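Local atomic coordinates of protein Pcdhgc3 (Mus musculus, PDB entry 4ZI8), a protein that probably acts as a calcium-dependent cell-adhesion protein that may help establish and maintain specific neuronal connections, this chain being its first three cadherin repeats. Residues V174-R177 with T181-A184. Residues are numbered along the deposited sequence; the frame is centred on the assembly and turned at random.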
loop_
_atom_site.group_PDB
_atom_site.type_symbol
_atom_site.label_atom_id
_atom_site.label_comp_id
_atom_site.label_asym_id
_atom_site.label_seq_id
_atom_site.Cartn_x
_atom_site.Cartn_y
_atom_site.Cartn_z
ATOM N N VAL B 174 16.720 11.505 -4.408
ATOM C CA VAL B 174 17.853 10.964 -3.681
ATOM C C VAL B 174 17.900 11.675 -2.343
ATOM O O VAL B 174 17.910 12.907 -2.287
ATOM C CB VAL B 174 19.163 11.136 -4.452
ATOM C CG1 VAL B 174 20.340 10.587 -3.650
ATOM C CG2 VAL B 174 19.070 10.422 -5.786
ATOM N N GLN B 175 17.865 10.907 -1.264
ATOM C CA GLN B 175 17.850 11.487 0.069
ATOM C C GLN B 175 19.191 11.231 0.736
ATOM O O GLN B 175 19.840 10.220 0.478
ATOM C CB GLN B 175 16.715 10.900 0.912
ATOM C CG GLN B 175 15.336 10.979 0.260
ATOM C CD GLN B 175 14.821 12.402 0.177
ATOM O OE1 GLN B 175 15.433 13.330 0.717
ATOM N NE2 GLN B 175 13.693 12.583 -0.500
ATOM N N THR B 176 19.639 12.167 1.555
ATOM C CA THR B 176 20.862 11.929 2.290
ATOM C C THR B 176 20.498 11.788 3.762
ATOM O O THR B 176 19.848 12.668 4.331
ATOM C CB THR B 176 21.901 13.042 2.066
ATOM O OG1 THR B 176 22.271 13.069 0.681
ATOM C CG2 THR B 176 23.159 12.750 2.860
ATOM N N ARG B 177 20.871 10.657 4.360
ATOM C CA ARG B 177 20.595 10.418 5.773
ATOM C C ARG B 177 21.538 11.236 6.643
ATOM O O ARG B 177 22.503 11.811 6.139
ATOM C CB ARG B 177 20.723 8.934 6.104
ATOM C CG ARG B 177 19.776 8.033 5.324
ATOM C CD ARG B 177 19.987 6.585 5.714
ATOM N NE ARG B 177 19.154 5.651 4.973
ATOM C CZ ARG B 177 19.602 4.846 4.015
ATOM N NH1 ARG B 177 20.886 4.846 3.665
ATOM N NH2 ARG B 177 18.756 4.029 3.405
ATOM N N THR B 181 24.854 8.727 4.285
ATOM C CA THR B 181 24.598 7.692 3.307
ATOM C C THR B 181 23.410 8.125 2.485
ATOM O O THR B 181 22.623 8.963 2.913
ATOM C CB THR B 181 24.323 6.335 3.936
ATOM O OG1 THR B 181 23.174 6.429 4.774
ATOM C CG2 THR B 181 25.537 5.879 4.771
ATOM N N LYS B 182 23.279 7.556 1.305
ATOM C CA LYS B 182 22.240 7.998 0.422
ATOM C C LYS B 182 21.429 6.830 -0.041
ATOM O O LYS B 182 21.978 5.744 -0.327
ATOM C CB LYS B 182 22.826 8.726 -0.779
ATOM C CG LYS B 182 23.627 9.971 -0.436
ATOM C CD LYS B 182 24.347 10.491 -1.659
ATOM C CE LYS B 182 25.282 11.633 -1.310
ATOM N NZ LYS B 182 24.491 12.872 -1.082
ATOM N N TYR B 183 20.124 7.074 -0.143
ATOM C CA TYR B 183 19.217 6.168 -0.824
ATOM C C TYR B 183 18.329 6.917 -1.791
ATOM O O TYR B 183 18.137 8.138 -1.687
ATOM C CB TYR B 183 18.342 5.423 0.166
ATOM C CG TYR B 183 17.380 6.303 0.930
ATOM C CD1 TYR B 183 17.792 7.009 2.061
ATOM C CD2 TYR B 183 16.044 6.402 0.541
ATOM C CE1 TYR B 183 16.905 7.795 2.769
ATOM C CE2 TYR B 183 15.154 7.189 1.241
ATOM C CZ TYR B 183 15.587 7.883 2.353
ATOM O OH TYR B 183 14.685 8.663 3.051
ATOM N N ALA B 184 17.775 6.163 -2.726
ATOM C CA ALA B 184 16.808 6.698 -3.651
ATOM C C ALA B 184 15.385 6.231 -3.269
ATOM O O ALA B 184 15.215 5.201 -2.608
ATOM C CB ALA B 184 17.158 6.269 -5.053
#
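Gln175 and Tyr183 face each other as a hydrogen-bonded antiparallel pair: Gln175 N reaches Tyr183 O at 2.8 Å, and the return bond from Tyr183 N to Gln175 O is longer, 3.2 Å. Beyond them Arg177 N donates to Thr181 O (2.8 Å). Among polar side chains, Lys182 runs its long aliphatic chain beside Thr176 and bends at its last torsion (chi4 -76°), which brings the charged NZ to Thr176 OG1 at 2.8 Å. These strands, 170-176 and 182-188, form a beta hairpin in the second cadherin repeat; Val174 and Ala184, on the same face as Thr176 and Lys182, are small and apolar, suiting them to pack against Tyr162 of strand 159-164. On the face of Gln175 and Tyr183, the broad tyrosine ring meets two partners. Gln175 CB sits over it in a CH-pi contact, 3.9 Å from the centroid, while the amide turns off to Glu185. One guanidinium face of the extended Arg177 lies over the ring's CD1 edge, the planes 25° apart, with NH1 bonded in plane to Thr181 OG1 (3.0 Å), itself held by Asp179. Arg177 NH2 bonds Ser148 and Asn320 of the second subunit; an alanine here would probably leave Thr181 OG1, Ser148 OG and that asparagine without their guanidinium partners and uncover Tyr183 CD1.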